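Local coordinates for DNA replication licensing factor MCM related protein (Thermoplasma acidophilum, PDB 4ME3) that is the N-terminal, zinc-binding part of an archaeal MCM protein, which probably binds single-stranded DNA and unwinds DNA as an ATP-driven replicative helicase, at residues Y110-D114 and E199-D203; K139-F145 and Y155-T159; E165-C169 and I181-L185; L228-V234 and V264-V268. All coordinates share one frame; numbering follows the deposited sequence.

Interaction 1 of 4, residues Y110-D114 and E199-D203; sequences YRIRD and EIQED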
loop_
_atom_site.group_PDB
_atom_site.type_symbol
_atom_site.label_atom_id
_atom_site.label_comp_id
_atom_site.label_asym_id
_atom_site.label_seq_id
_atom_site.Cartn_x
_atom_site.Cartn_y
_atom_site.Cartn_z
ATOM N N TYR A 110 -3.434 15.487 12.429
ATOM C CA TYR A 110 -2.316 16.416 12.584
ATOM C C TYR A 110 -2.392 17.539 11.554
ATOM O O TYR A 110 -2.697 17.297 10.391
ATOM C CB TYR A 110 -0.981 15.688 12.395
ATOM C CG TYR A 110 -0.551 14.823 13.554
ATOM C CD1 TYR A 110 -0.927 13.488 13.629
ATOM C CD2 TYR A 110 0.247 15.334 14.567
ATOM C CE1 TYR A 110 -0.532 12.695 14.685
ATOM C CE2 TYR A 110 0.649 14.547 15.627
ATOM C CZ TYR A 110 0.261 13.230 15.680
ATOM O OH TYR A 110 0.655 12.441 16.739
ATOM N N ARG A 111 -2.103 18.769 11.977
ATOM C CA ARG A 111 -1.850 19.845 11.024
ATOM C C ARG A 111 -0.533 19.509 10.327
ATOM O O ARG A 111 0.347 18.925 10.948
ATOM C CB ARG A 111 -1.718 21.195 11.738
ATOM C CG ARG A 111 -2.933 21.618 12.552
ATOM C CD ARG A 111 -2.780 23.049 13.061
ATOM N NE ARG A 111 -1.558 23.219 13.845
ATOM C CZ ARG A 111 -1.055 24.391 14.221
ATOM N NH1 ARG A 111 -1.666 25.521 13.887
ATOM N NH2 ARG A 111 0.065 24.435 14.931
ATOM N N ILE A 112 -0.389 19.866 9.052
ATOM C CA ILE A 112 0.836 19.543 8.316
ATOM C C ILE A 112 2.070 20.051 9.067
ATOM O O ILE A 112 3.080 19.354 9.175
ATOM C CB ILE A 112 0.818 20.121 6.883
ATOM C CG1 ILE A 112 -0.208 19.374 6.022
ATOM C CG2 ILE A 112 2.196 20.016 6.236
ATOM C CD1 ILE A 112 -0.479 20.024 4.675
ATOM N N ARG A 113 1.973 21.260 9.603
ATOM C CA ARG A 113 3.102 21.878 10.293
ATOM C C ARG A 113 3.416 21.209 11.633
ATOM O O ARG A 113 4.476 21.447 12.214
ATOM C CB ARG A 113 2.823 23.366 10.512
ATOM C CG ARG A 113 1.733 23.632 11.531
ATOM C CD ARG A 113 1.133 25.029 11.376
ATOM N NE ARG A 113 2.137 26.084 11.490
ATOM C CZ ARG A 113 2.586 26.827 10.479
ATOM N NH1 ARG A 113 2.132 26.656 9.243
ATOM N NH2 ARG A 113 3.499 27.759 10.709
ATOM N N ASP A 114 2.506 20.370 12.122
ATOM C CA ASP A 114 2.691 19.716 13.416
ATOM C C ASP A 114 3.271 18.306 13.298
ATOM O O ASP A 114 3.563 17.658 14.306
ATOM C CB ASP A 114 1.365 19.656 14.177
ATOM C CG ASP A 114 0.902 21.019 14.650
ATOM O OD1 ASP A 114 1.709 21.973 14.633
ATOM O OD2 ASP A 114 -0.275 21.134 15.046
ATOM N N GLU A 199 0.076 17.227 -4.260
ATOM C CA GLU A 199 0.571 18.126 -3.224
ATOM C C GLU A 199 -0.578 18.900 -2.606
ATOM O O GLU A 199 -1.356 19.529 -3.316
ATOM C CB GLU A 199 1.602 19.102 -3.790
ATOM C CG GLU A 199 2.103 20.093 -2.753
ATOM C CD GLU A 199 3.168 21.020 -3.295
ATOM O OE1 GLU A 199 4.347 20.851 -2.918
ATOM O OE2 GLU A 199 2.824 21.920 -4.089
ATOM N N ILE A 200 -0.689 18.847 -1.282
ATOM C CA ILE A 200 -1.692 19.634 -0.578
ATOM C C ILE A 200 -1.029 20.700 0.291
ATOM O O ILE A 200 0.139 20.587 0.650
ATOM C CB ILE A 200 -2.617 18.761 0.297
ATOM C CG1 ILE A 200 -1.827 18.057 1.401
ATOM C CG2 ILE A 200 -3.349 17.737 -0.563
ATOM C CD1 ILE A 200 -2.713 17.445 2.472
ATOM N N GLN A 201 -1.793 21.729 0.626
ATOM C CA GLN A 201 -1.288 22.826 1.440
ATOM C C GLN A 201 -2.243 23.105 2.589
ATOM O O GLN A 201 -3.446 22.880 2.475
ATOM C CB GLN A 201 -1.133 24.082 0.583
ATOM C CG GLN A 201 -0.463 25.233 1.303
ATOM C CD GLN A 201 -0.234 26.425 0.400
ATOM O OE1 GLN A 201 -0.971 26.637 -0.564
ATOM N NE2 GLN A 201 0.797 27.209 0.702
ATOM N N GLU A 202 -1.705 23.600 3.698
ATOM C CA GLU A 202 -2.532 23.953 4.840
ATOM C C GLU A 202 -3.533 25.023 4.434
ATOM O O GLU A 202 -3.211 25.913 3.650
ATOM C CB GLU A 202 -1.664 24.471 5.990
ATOM C CG GLU A 202 -0.760 23.417 6.602
ATOM C CD GLU A 202 0.041 23.944 7.778
ATOM O OE1 GLU A 202 0.829 24.890 7.579
ATOM O OE2 GLU A 202 -0.122 23.414 8.899
ATOM N N ASP A 203 -4.747 24.920 4.964
ATOM C CA ASP A 203 -5.781 25.916 4.723
ATOM C C ASP A 203 -5.424 27.199 5.468
ATOM O O ASP A 203 -5.364 27.204 6.695
ATOM C CB ASP A 203 -7.135 25.395 5.206
ATOM C CG ASP A 203 -8.273 26.357 4.913
ATOM O OD1 ASP A 203 -7.999 27.545 4.642
ATOM O OD2 ASP A 203 -9.442 25.924 4.958
#
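Glu202 meets the 3-10 segment 112-114 with both carboxylate oxygens, and Arg113 answers both. Arg113 N gives a hydrogen bond to Glu202 OE2 at 3.1 Å. Arg113 NH1 forms a salt bridge to Glu202 OE1 at 2.8 Å. The two oxygens are used differently. OE1 takes NH1 on its syn lone pair, with guanidinium and carboxylate nearly coplanar, 2° apart. OE2 is met by the backbone N from well above the carboxylate plane. OE1 has a further donor in the backbone N of Gln214, which probably helps to fix the carboxylate's rotation. Arg113 CG sits between its own N and carbonyl carbon (chi1 70°), and a bend at chi3 then turns the guanidinium to Glu202.

Arg111 is engaged within its own segment. It forms a side-on salt bridge, Arg111 NE to Asp114 OD2 at 2.7 Å and Arg111 NH2 to Asp114 OD1 at 3.0 Å. The CD of Arg113 lies over one face of the Arg111 guanidinium.

Beside the polar pair, Ile112 and the aliphatic part of Glu202 run in opposite senses, with Ile112 CB 3.7 Å from Glu202 CG. Ile112 CD1 reaches Ile200 CG1 at 4.1 Å. The contact thus joins the loop before strand 123-147 to the end of strand 191-201 in the OB domain. Ile112 packs on Val126 of strand 123-147 and Ile216 of strand 215-221, and Ile200 also touches Ile216.

Interaction 2 of 4, residues K139-F145 and Y155-T159; sequences KLKNAAF and YVEQT
The Tyr155 ring carries Ala144 CB over one face, with Ala144 CB 3.5 Å from Tyr155 CE2, while the Asn142 amide crosses the Tyr155 side chain at about a right angle. These groups sit on an antiparallel beta hairpin, strand 123-147 with strand 153-157, which leads into the zinc-binding part of the domain. The amide and ring planes are 43° apart, and Asn142 ND2 comes within 3.5 Å of Tyr155 CD2. The Phe145 ring has Gln158 NE2 near its plane at the edge. Val156 CG2 approaches the same ring obliquely, 4.0 Å from Phe145 CD2.

Asn142, Ala144, Tyr155 and Glu157 share one face of the sheet. Ala143 and Val156 lie on the other and form a hydrogen-bonded pair, with both bonds made between their backbones. Lys141 and Asn142 sit together opposite Glu191 of strand 191-201, a classic beta bulge at the corner of the chain. Just beyond the paired strands, Gln158 N still reaches Lys141 O at 2.7 Å.

Several polar ends find partners in other parts of the chain. Tyr155 OH bonds Leu189 O, Asn142 ND2 bonds the carbonyls of Gln91 and Arg92, and Glu157 pairs with Arg74. The Gln158 side chain folds back over its own strand, bent at chi2 (-63°), and its OE1 takes the N-H of Ser164. Gln158 NE2 lies 3.6 Å from Ala143 CB. Gln158 NE2 also bonds Val156 O at 3.0 Å, reaching it from the face opposite the one used by Ala143 N.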
loop_
_atom_site.group_PDB
_atom_site.type_symbol
_atom_site.label_atom_id
_atom_site.label_comp_id
_atom_site.label_asym_id
_atom_site.label_seq_id
_atom_site.Cartn_x
_atom_site.Cartn_y
_atom_site.Cartn_z
ATOM N N LYS A 139 3.150 2.110 -12.331
ATOM C CA LYS A 139 4.276 1.647 -11.537
ATOM C C LYS A 139 4.239 0.129 -11.468
ATOM O O LYS A 139 3.188 -0.470 -11.252
ATOM C CB LYS A 139 4.223 2.233 -10.125
ATOM C CG LYS A 139 5.146 1.537 -9.131
ATOM C CD LYS A 139 4.675 1.735 -7.700
ATOM C CE LYS A 139 5.101 0.574 -6.811
ATOM N NZ LYS A 139 4.400 0.598 -5.496
ATOM N N LEU A 140 5.398 -0.486 -11.657
ATOM C CA LEU A 140 5.529 -1.931 -11.573
ATOM C C LEU A 140 5.174 -2.392 -10.162
ATOM O O LEU A 140 5.735 -1.895 -9.186
ATOM C CB LEU A 140 6.967 -2.315 -11.921
ATOM C CG LEU A 140 7.301 -3.786 -12.125
ATOM C CD1 LEU A 140 6.473 -4.377 -13.248
ATOM C CD2 LEU A 140 8.789 -3.917 -12.415
ATOM N N LYS A 141 4.238 -3.333 -10.054
ATOM C CA LYS A 141 3.768 -3.790 -8.747
ATOM C C LYS A 141 4.140 -5.244 -8.503
ATOM O O LYS A 141 4.769 -5.572 -7.495
ATOM C CB LYS A 141 2.255 -3.608 -8.624
ATOM C CG LYS A 141 1.695 -4.004 -7.263
ATOM C CD LYS A 141 2.269 -3.139 -6.148
ATOM C CE LYS A 141 1.718 -3.542 -4.788
ATOM N NZ LYS A 141 0.235 -3.398 -4.707
ATOM N N ASN A 142 3.736 -6.122 -9.414
ATOM C CA ASN A 142 4.183 -7.507 -9.366
ATOM C C ASN A 142 4.997 -7.798 -10.618
ATOM O O ASN A 142 4.446 -7.908 -11.714
ATOM C CB ASN A 142 3.001 -8.467 -9.252
ATOM C CG ASN A 142 3.418 -9.840 -8.762
ATOM O OD1 ASN A 142 4.486 -10.000 -8.165
ATOM N ND2 ASN A 142 2.580 -10.838 -9.008
ATOM N N ALA A 143 6.309 -7.903 -10.447
ATOM C CA ALA A 143 7.229 -7.997 -11.578
ATOM C C ALA A 143 7.533 -9.439 -11.954
ATOM O O ALA A 143 7.933 -10.239 -11.112
ATOM C CB ALA A 143 8.515 -7.265 -11.258
ATOM N N ALA A 144 7.364 -9.754 -13.236
ATOM C CA ALA A 144 7.703 -11.069 -13.766
ATOM C C ALA A 144 9.168 -11.110 -14.190
ATOM O O ALA A 144 9.611 -10.278 -14.975
ATOM C CB ALA A 144 6.809 -11.400 -14.955
ATOM N N PHE A 145 9.911 -12.086 -13.674
ATOM C CA PHE A 145 11.311 -12.266 -14.041
ATOM C C PHE A 145 11.533 -13.638 -14.670
ATOM O O PHE A 145 11.151 -14.658 -14.099
ATOM C CB PHE A 145 12.212 -12.113 -12.814
ATOM C CG PHE A 145 12.335 -10.700 -12.322
ATOM C CD1 PHE A 145 13.276 -9.843 -12.867
ATOM C CD2 PHE A 145 11.515 -10.230 -11.311
ATOM C CE1 PHE A 145 13.394 -8.543 -12.414
ATOM C CE2 PHE A 145 11.631 -8.932 -10.854
ATOM C CZ PHE A 145 12.571 -8.089 -11.408
ATOM N N TYR A 155 7.891 -14.241 -9.828
ATOM C CA TYR A 155 7.277 -12.943 -9.589
ATOM C C TYR A 155 7.778 -12.344 -8.282
ATOM O O TYR A 155 7.881 -13.036 -7.272
ATOM C CB TYR A 155 5.752 -13.063 -9.580
ATOM C CG TYR A 155 5.139 -13.095 -10.965
ATOM C CD1 TYR A 155 5.039 -14.284 -11.674
ATOM C CD2 TYR A 155 4.668 -11.934 -11.563
ATOM C CE1 TYR A 155 4.486 -14.316 -12.941
ATOM C CE2 TYR A 155 4.110 -11.956 -12.829
ATOM C CZ TYR A 155 4.022 -13.152 -13.512
ATOM O OH TYR A 155 3.468 -13.177 -14.773
ATOM N N VAL A 156 8.102 -11.057 -8.313
ATOM C CA VAL A 156 8.565 -10.352 -7.124
ATOM C C VAL A 156 7.761 -9.074 -6.933
ATOM O O VAL A 156 7.711 -8.227 -7.823
ATOM C CB VAL A 156 10.054 -9.983 -7.229
ATOM C CG1 VAL A 156 10.522 -9.296 -5.948
ATOM C CG2 VAL A 156 10.892 -11.218 -7.513
ATOM N N GLU A 157 7.131 -8.942 -5.771
ATOM C CA GLU A 157 6.386 -7.733 -5.449
ATOM C C GLU A 157 7.344 -6.557 -5.316
ATOM O O GLU A 157 8.425 -6.687 -4.740
ATOM C CB GLU A 157 5.601 -7.912 -4.148
ATOM C CG GLU A 157 4.757 -6.706 -3.777
ATOM C CD GLU A 157 4.074 -6.860 -2.433
ATOM O OE1 GLU A 157 4.149 -7.959 -1.848
ATOM O OE2 GLU A 157 3.465 -5.879 -1.956
ATOM N N GLN A 158 6.939 -5.411 -5.853
ATOM C CA GLN A 158 7.761 -4.211 -5.816
ATOM C C GLN A 158 7.233 -3.243 -4.764
ATOM O O GLN A 158 6.039 -2.955 -4.715
ATOM C CB GLN A 158 7.770 -3.541 -7.188
ATOM C CG GLN A 158 8.237 -4.454 -8.298
ATOM C CD GLN A 158 9.674 -4.891 -8.116
ATOM O OE1 GLN A 158 10.561 -4.064 -7.922
ATOM N NE2 GLN A 158 9.909 -6.198 -8.165
ATOM N N THR A 159 8.129 -2.753 -3.917
ATOM C CA THR A 159 7.744 -1.855 -2.836
ATOM C C THR A 159 8.576 -0.575 -2.813
ATOM O O THR A 159 8.258 0.359 -2.079
ATOM C CB THR A 159 7.877 -2.554 -1.472
ATOM O OG1 THR A 159 9.207 -3.068 -1.323
ATOM C CG2 THR A 159 6.881 -3.698 -1.361
#

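Interaction 3 of 4, residues E165-C169 and I181-L185; sequences EPQVC and IFFKL. With ZN (zinc ion), chain B.
Phe183 lays one face of its ring against Pro166. Pro166 CG stands 3.6 Å from the centroid of the Phe183 ring and 11° off the ring normal, a CH-pi contact. The ring's edge meets the backbone of the loop. Near its plane lie Gln167 O and Cys169 N, with Cys169 N 3.7 Å from Phe183 CZ. Pro166 O is also close, 3.4 Å from Phe183 CE2, and is hydrogen-bonded by Arg176 NE. With CG anti to the carbonyl carbon (chi1 -69°), the ring points into the loop.

Beyond the ring, Cys169 CB is 4.1 Å from Phe183 CZ and comes more loosely near Ile181 CD1. Cys169 SG binds the zinc ion at 2.4 Å. Two CxxC pairs, Cys147 with Cys150 and Cys169 with Cys172, make up the four-cysteine site. Phe183 and, more loosely, Ile181 thus pack against the CB of a zinc ligand.

At the other end, Glu165 meets Phe183 both directly, Glu165 OE2 against Phe183 CB at 3.6 Å, and through a water. The water takes the N-H of Phe183 N at 2.7 Å and donates to Glu165 OE1 at 3.2 Å. Glu165 OE2 lies near Phe183 O, but both are acceptors and no bond joins them.

No direct hydrogen bond crosses the contact. Apolar packing and the water join the two segments, while the zinc anchors the loop at Cys169. Strand 123-147 lies alongside, with Phe145 touching Glu165, Pro166 and Phe183. Strand 153-157 adds Thr154 and Val156 against Pro166, and helix 176-179 supplies Arg176.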
loop_
_atom_site.group_PDB
_atom_site.type_symbol
_atom_site.label_atom_id
_atom_site.label_comp_id
_atom_site.label_asym_id
_atom_site.label_seq_id
_atom_site.Cartn_x
_atom_site.Cartn_y
_atom_site.Cartn_z
ATOM N N GLU A 165 14.983 -7.329 -7.650
ATOM C CA GLU A 165 15.157 -8.529 -8.459
ATOM C C GLU A 165 15.176 -9.772 -7.576
ATOM O O GLU A 165 15.473 -9.685 -6.385
ATOM C CB GLU A 165 16.458 -8.452 -9.262
ATOM C CG GLU A 165 16.254 -8.403 -10.769
ATOM C CD GLU A 165 17.389 -9.051 -11.543
ATOM O OE1 GLU A 165 18.397 -9.445 -10.917
ATOM O OE2 GLU A 165 17.269 -9.173 -12.781
ATOM N N PRO A 166 14.848 -10.937 -8.154
ATOM C CA PRO A 166 14.951 -12.184 -7.390
ATOM C C PRO A 166 16.386 -12.693 -7.319
ATOM O O PRO A 166 17.203 -12.366 -8.178
ATOM C CB PRO A 166 14.080 -13.157 -8.187
ATOM C CG PRO A 166 14.105 -12.636 -9.580
ATOM C CD PRO A 166 14.246 -11.144 -9.483
ATOM N N GLN A 167 16.681 -13.489 -6.298
ATOM C CA GLN A 167 18.000 -14.088 -6.152
ATOM C C GLN A 167 17.966 -15.542 -6.609
ATOM O O GLN A 167 18.901 -16.026 -7.248
ATOM C CB GLN A 167 18.455 -14.018 -4.697
ATOM C CG GLN A 167 19.962 -14.075 -4.523
ATOM C CD GLN A 167 20.642 -12.769 -4.888
ATOM O OE1 GLN A 167 21.550 -12.739 -5.721
ATOM N NE2 GLN A 167 20.212 -11.681 -4.257
ATOM N N VAL A 168 16.877 -16.228 -6.277
ATOM C CA VAL A 168 16.714 -17.640 -6.608
ATOM C C VAL A 168 15.461 -17.854 -7.454
ATOM O O VAL A 168 14.443 -17.193 -7.250
ATOM C CB VAL A 168 16.615 -18.500 -5.329
ATOM C CG1 VAL A 168 15.520 -17.977 -4.415
ATOM C CG2 VAL A 168 16.372 -19.963 -5.677
ATOM N N CYS A 169 15.544 -18.783 -8.402
ATOM C CA CYS A 169 14.423 -19.090 -9.285
ATOM C C CYS A 169 13.375 -19.935 -8.562
ATOM O O CYS A 169 13.707 -20.932 -7.924
ATOM C CB CYS A 169 14.924 -19.823 -10.536
ATOM S SG CYS A 169 13.625 -20.342 -11.693
ATOM N N ILE A 181 23.198 -17.563 -12.643
ATOM C CA ILE A 181 22.095 -17.296 -13.562
ATOM C C ILE A 181 21.699 -15.828 -13.474
ATOM O O ILE A 181 22.055 -15.140 -12.518
ATOM C CB ILE A 181 20.856 -18.165 -13.254
ATOM C CG1 ILE A 181 20.267 -17.800 -11.889
ATOM C CG2 ILE A 181 21.214 -19.644 -13.316
ATOM C CD1 ILE A 181 18.954 -18.487 -11.591
ATOM N N PHE A 182 20.965 -15.350 -14.475
ATOM C CA PHE A 182 20.469 -13.978 -14.466
ATOM C C PHE A 182 18.981 -13.938 -14.803
ATOM O O PHE A 182 18.458 -14.835 -15.467
ATOM C CB PHE A 182 21.261 -13.108 -15.445
ATOM C CG PHE A 182 21.203 -13.586 -16.867
ATOM C CD1 PHE A 182 20.191 -13.162 -17.714
ATOM C CD2 PHE A 182 22.164 -14.453 -17.360
ATOM C CE1 PHE A 182 20.137 -13.598 -19.026
ATOM C CE2 PHE A 182 22.117 -14.893 -18.670
ATOM C CZ PHE A 182 21.101 -14.465 -19.503
ATOM N N PHE A 183 18.306 -12.892 -14.339
ATOM C CA PHE A 183 16.868 -12.759 -14.536
ATOM C C PHE A 183 16.528 -11.620 -15.493
ATOM O O PHE A 183 17.098 -10.533 -15.408
ATOM C CB PHE A 183 16.174 -12.536 -13.195
ATOM C CG PHE A 183 16.208 -13.736 -12.290
ATOM C CD1 PHE A 183 15.289 -14.761 -12.443
ATOM C CD2 PHE A 183 17.157 -13.837 -11.289
ATOM C CE1 PHE A 183 15.318 -15.864 -11.613
ATOM C CE2 PHE A 183 17.190 -14.941 -10.454
ATOM C CZ PHE A 183 16.268 -15.954 -10.617
ATOM N N LYS A 184 15.596 -11.886 -16.401
ATOM C CA LYS A 184 15.152 -10.896 -17.375
ATOM C C LYS A 184 13.747 -10.413 -17.037
ATOM O O LYS A 184 12.805 -11.197 -17.036
ATOM C CB LYS A 184 15.160 -11.503 -18.778
ATOM C CG LYS A 184 14.706 -10.551 -19.875
ATOM C CD LYS A 184 14.776 -11.200 -21.250
ATOM C CE LYS A 184 13.609 -12.148 -21.481
ATOM N NZ LYS A 184 13.677 -12.831 -22.804
ATOM N N LEU A 185 13.613 -9.120 -16.751
ATOM C CA LEU A 185 12.311 -8.530 -16.462
ATOM C C LEU A 185 11.400 -8.623 -17.685
ATOM O O LEU A 185 11.813 -8.320 -18.805
ATOM C CB LEU A 185 12.477 -7.067 -16.032
ATOM C CG LEU A 185 11.203 -6.295 -15.663
ATOM C CD1 LEU A 185 10.555 -6.868 -14.412
ATOM C CD2 LEU A 185 11.517 -4.819 -15.470
HETATM ZN ZN ZN B . 15.021 -21.333 -13.305
HETATM O O HOH W 1 19.978 -11.140 -13.051
#

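Interaction 4 of 4, residues L228-V234 and V264-V268; sequences LYPGNRV and VRKDV
Lys266 bends twice, at chi2 (-147°) and chi3 (-82°), and this brings Lys266 NZ to Asn232 OD1 at 2.7 Å. Asn232 CG lies anti to its own carbonyl carbon (chi1 -71°), which sets the amide oxygen beside the start of its own turn. There Asn232 OD1 takes a second bond, from Tyr229 N at 2.8 Å. The two donors come from opposite faces of the amide plane, each well out of it. Tyr229 to Asn232 form a type II beta turn, closed by Asn232 N to Tyr229 O. Gly231 takes the positive phi that this turn needs.

The aliphatic part of Lys266 is used too. Leu228 CD2 meets Lys266 CD at 3.6 Å as the two side chains run alongside in opposite senses. Leu228 CD2 also reaches Val264 CG1, tip to tip, at 3.8 Å. Val234 lies beside Lys266 and points the same way, with Val234 CG1 3.9 Å from Lys266 CG.

The backbones run antiparallel. Val234 and Lys266 are a non-hydrogen-bonded pair. Next to them is a long hydrogen bond from Asp267 N to Arg233 O, 3.2 Å. The Arg233 guanidinium forms a salt bridge with Asp203. The contact joins the turn before strand 233-247 to strand 263-267, close to the chain's C terminus.

Lys266 NZ also bonds Leu227 O. The ammonium group is held by the carbonyl oxygens of Asn232 and Leu227. Its positive charge probably polarises the Asn232 amide, while its carbon chain packs against Leu228 and Val234.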
loop_
_atom_site.group_PDB
_atom_site.type_symbol
_atom_site.label_atom_id
_atom_site.label_comp_id
_atom_site.label_asym_id
_atom_site.label_seq_id
_atom_site.Cartn_x
_atom_site.Cartn_y
_atom_site.Cartn_z
ATOM N N LEU A 228 -8.025 13.323 -7.081
ATOM C CA LEU A 228 -7.813 14.635 -6.481
ATOM C C LEU A 228 -7.336 15.665 -7.502
ATOM O O LEU A 228 -6.463 15.384 -8.327
ATOM C CB LEU A 228 -6.817 14.525 -5.321
ATOM C CG LEU A 228 -7.211 13.534 -4.219
ATOM C CD1 LEU A 228 -6.180 13.514 -3.094
ATOM C CD2 LEU A 228 -8.585 13.864 -3.673
ATOM N N TYR A 229 -7.922 16.858 -7.432
ATOM C CA TYR A 229 -7.629 17.940 -8.363
ATOM C C TYR A 229 -7.375 19.242 -7.606
ATOM O O TYR A 229 -7.828 19.407 -6.470
ATOM C CB TYR A 229 -8.807 18.142 -9.324
ATOM C CG TYR A 229 -9.190 16.910 -10.112
ATOM C CD1 TYR A 229 -10.101 15.993 -9.604
ATOM C CD2 TYR A 229 -8.653 16.671 -11.370
ATOM C CE1 TYR A 229 -10.458 14.867 -10.324
ATOM C CE2 TYR A 229 -9.004 15.547 -12.098
ATOM C CZ TYR A 229 -9.908 14.650 -11.571
ATOM O OH TYR A 229 -10.259 13.532 -12.293
ATOM N N PRO A 230 -6.650 20.183 -8.231
ATOM C CA PRO A 230 -6.361 21.450 -7.551
ATOM C C PRO A 230 -7.615 22.168 -7.062
ATOM O O PRO A 230 -8.585 22.303 -7.807
ATOM C CB PRO A 230 -5.649 22.267 -8.631
ATOM C CG PRO A 230 -4.995 21.244 -9.489
ATOM C CD PRO A 230 -5.940 20.075 -9.518
ATOM N N GLY A 231 -7.584 22.619 -5.811
ATOM C CA GLY A 231 -8.712 23.293 -5.201
ATOM C C GLY A 231 -9.520 22.387 -4.289
ATOM O O GLY A 231 -10.264 22.868 -3.434
ATOM N N ASN A 232 -9.383 21.074 -4.471
ATOM C CA ASN A 232 -10.115 20.117 -3.647
ATOM C C ASN A 232 -9.733 20.236 -2.180
ATOM O O ASN A 232 -8.559 20.356 -1.843
ATOM C CB ASN A 232 -9.841 18.677 -4.092
ATOM C CG ASN A 232 -10.474 18.321 -5.430
ATOM O OD1 ASN A 232 -10.251 17.221 -5.938
ATOM N ND2 ASN A 232 -11.255 19.232 -6.010
ATOM N N ARG A 233 -10.729 20.183 -1.305
ATOM C CA ARG A 233 -10.472 20.123 0.126
ATOM C C ARG A 233 -10.512 18.666 0.550
ATOM O O ARG A 233 -11.519 17.991 0.358
ATOM C CB ARG A 233 -11.510 20.943 0.889
ATOM C CG ARG A 233 -11.404 22.428 0.602
ATOM C CD ARG A 233 -12.459 23.240 1.324
ATOM N NE ARG A 233 -12.294 24.662 1.038
ATOM C CZ ARG A 233 -11.438 25.460 1.669
ATOM N NH1 ARG A 233 -10.665 24.987 2.639
ATOM N NH2 ARG A 233 -11.355 26.740 1.332
ATOM N N VAL A 234 -9.412 18.177 1.114
ATOM C CA VAL A 234 -9.292 16.752 1.394
ATOM C C VAL A 234 -8.841 16.454 2.816
ATOM O O VAL A 234 -8.165 17.261 3.455
ATOM C CB VAL A 234 -8.302 16.076 0.417
ATOM C CG1 VAL A 234 -8.704 16.354 -1.017
ATOM C CG2 VAL A 234 -6.881 16.562 0.662
ATOM N N VAL A 264 -9.123 8.360 1.483
ATOM C CA VAL A 264 -9.260 9.755 1.074
ATOM C C VAL A 264 -10.718 10.190 1.139
ATOM O O VAL A 264 -11.613 9.456 0.712
ATOM C CB VAL A 264 -8.744 9.966 -0.368
ATOM C CG1 VAL A 264 -9.136 11.338 -0.888
ATOM C CG2 VAL A 264 -7.233 9.774 -0.426
ATOM N N ARG A 265 -10.952 11.382 1.681
ATOM C CA ARG A 265 -12.294 11.965 1.728
ATOM C C ARG A 265 -12.251 13.409 1.252
ATOM O O ARG A 265 -11.306 14.133 1.550
ATOM C CB ARG A 265 -12.860 11.918 3.149
ATOM C CG ARG A 265 -13.204 10.524 3.640
ATOM C CD ARG A 265 -14.417 9.948 2.916
ATOM N NE ARG A 265 -14.765 8.625 3.430
ATOM C CZ ARG A 265 -14.241 7.482 2.994
ATOM N NH1 ARG A 265 -13.338 7.476 2.020
ATOM N NH2 ARG A 265 -14.625 6.335 3.534
ATOM N N LYS A 266 -13.282 13.819 0.519
ATOM C CA LYS A 266 -13.372 15.177 -0.010
ATOM C C LYS A 266 -14.633 15.887 0.466
ATOM O O LYS A 266 -15.617 15.246 0.830
ATOM C CB LYS A 266 -13.373 15.153 -1.539
ATOM C CG LYS A 266 -12.042 14.771 -2.152
ATOM C CD LYS A 266 -11.820 15.498 -3.466
ATOM C CE LYS A 266 -12.532 14.808 -4.604
ATOM N NZ LYS A 266 -12.418 15.572 -5.876
ATOM N N ASP A 267 -14.597 17.216 0.453
ATOM C CA ASP A 267 -15.782 18.013 0.751
ATOM C C ASP A 267 -15.712 19.343 0.009
ATOM O O ASP A 267 -14.644 19.754 -0.443
ATOM C CB ASP A 267 -15.901 18.255 2.255
ATOM C CG ASP A 267 -14.851 19.214 2.773
ATOM O OD1 ASP A 267 -13.679 18.800 2.899
ATOM O OD2 ASP A 267 -15.201 20.380 3.057
ATOM N N VAL A 268 -16.855 20.011 -0.122
ATOM C CA VAL A 268 -16.909 21.298 -0.810
ATOM C C VAL A 268 -17.222 22.418 0.177
ATOM O O VAL A 268 -17.992 22.226 1.117
ATOM C CB VAL A 268 -17.971 21.305 -1.932
ATOM C CG1 VAL A 268 -17.865 20.045 -2.776
ATOM C CG2 VAL A 268 -19.372 21.454 -1.354
#

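From the N terminus, the loop at 110-114 comes first. Interaction 1 joins it to 199-203 and so closes a long loop. Interactions 2 and 3 both fall within that loop, one after the other. Interaction 2 closes the hairpin, and interaction 3 closes the short loop that holds helix 176-179. These two touch where Phe145 packs on Glu165 and Pro166. Interaction 4 opens only after interaction 1 has closed, and ties the turn before strand 233-247 to the last strand. It meets interaction 1 through the Asp203-Arg233 salt bridge and Ile200 on Val234. No pair crosses. Two clusters result, on opposite sides of the chain's centre, and strand 123-147 runs between them.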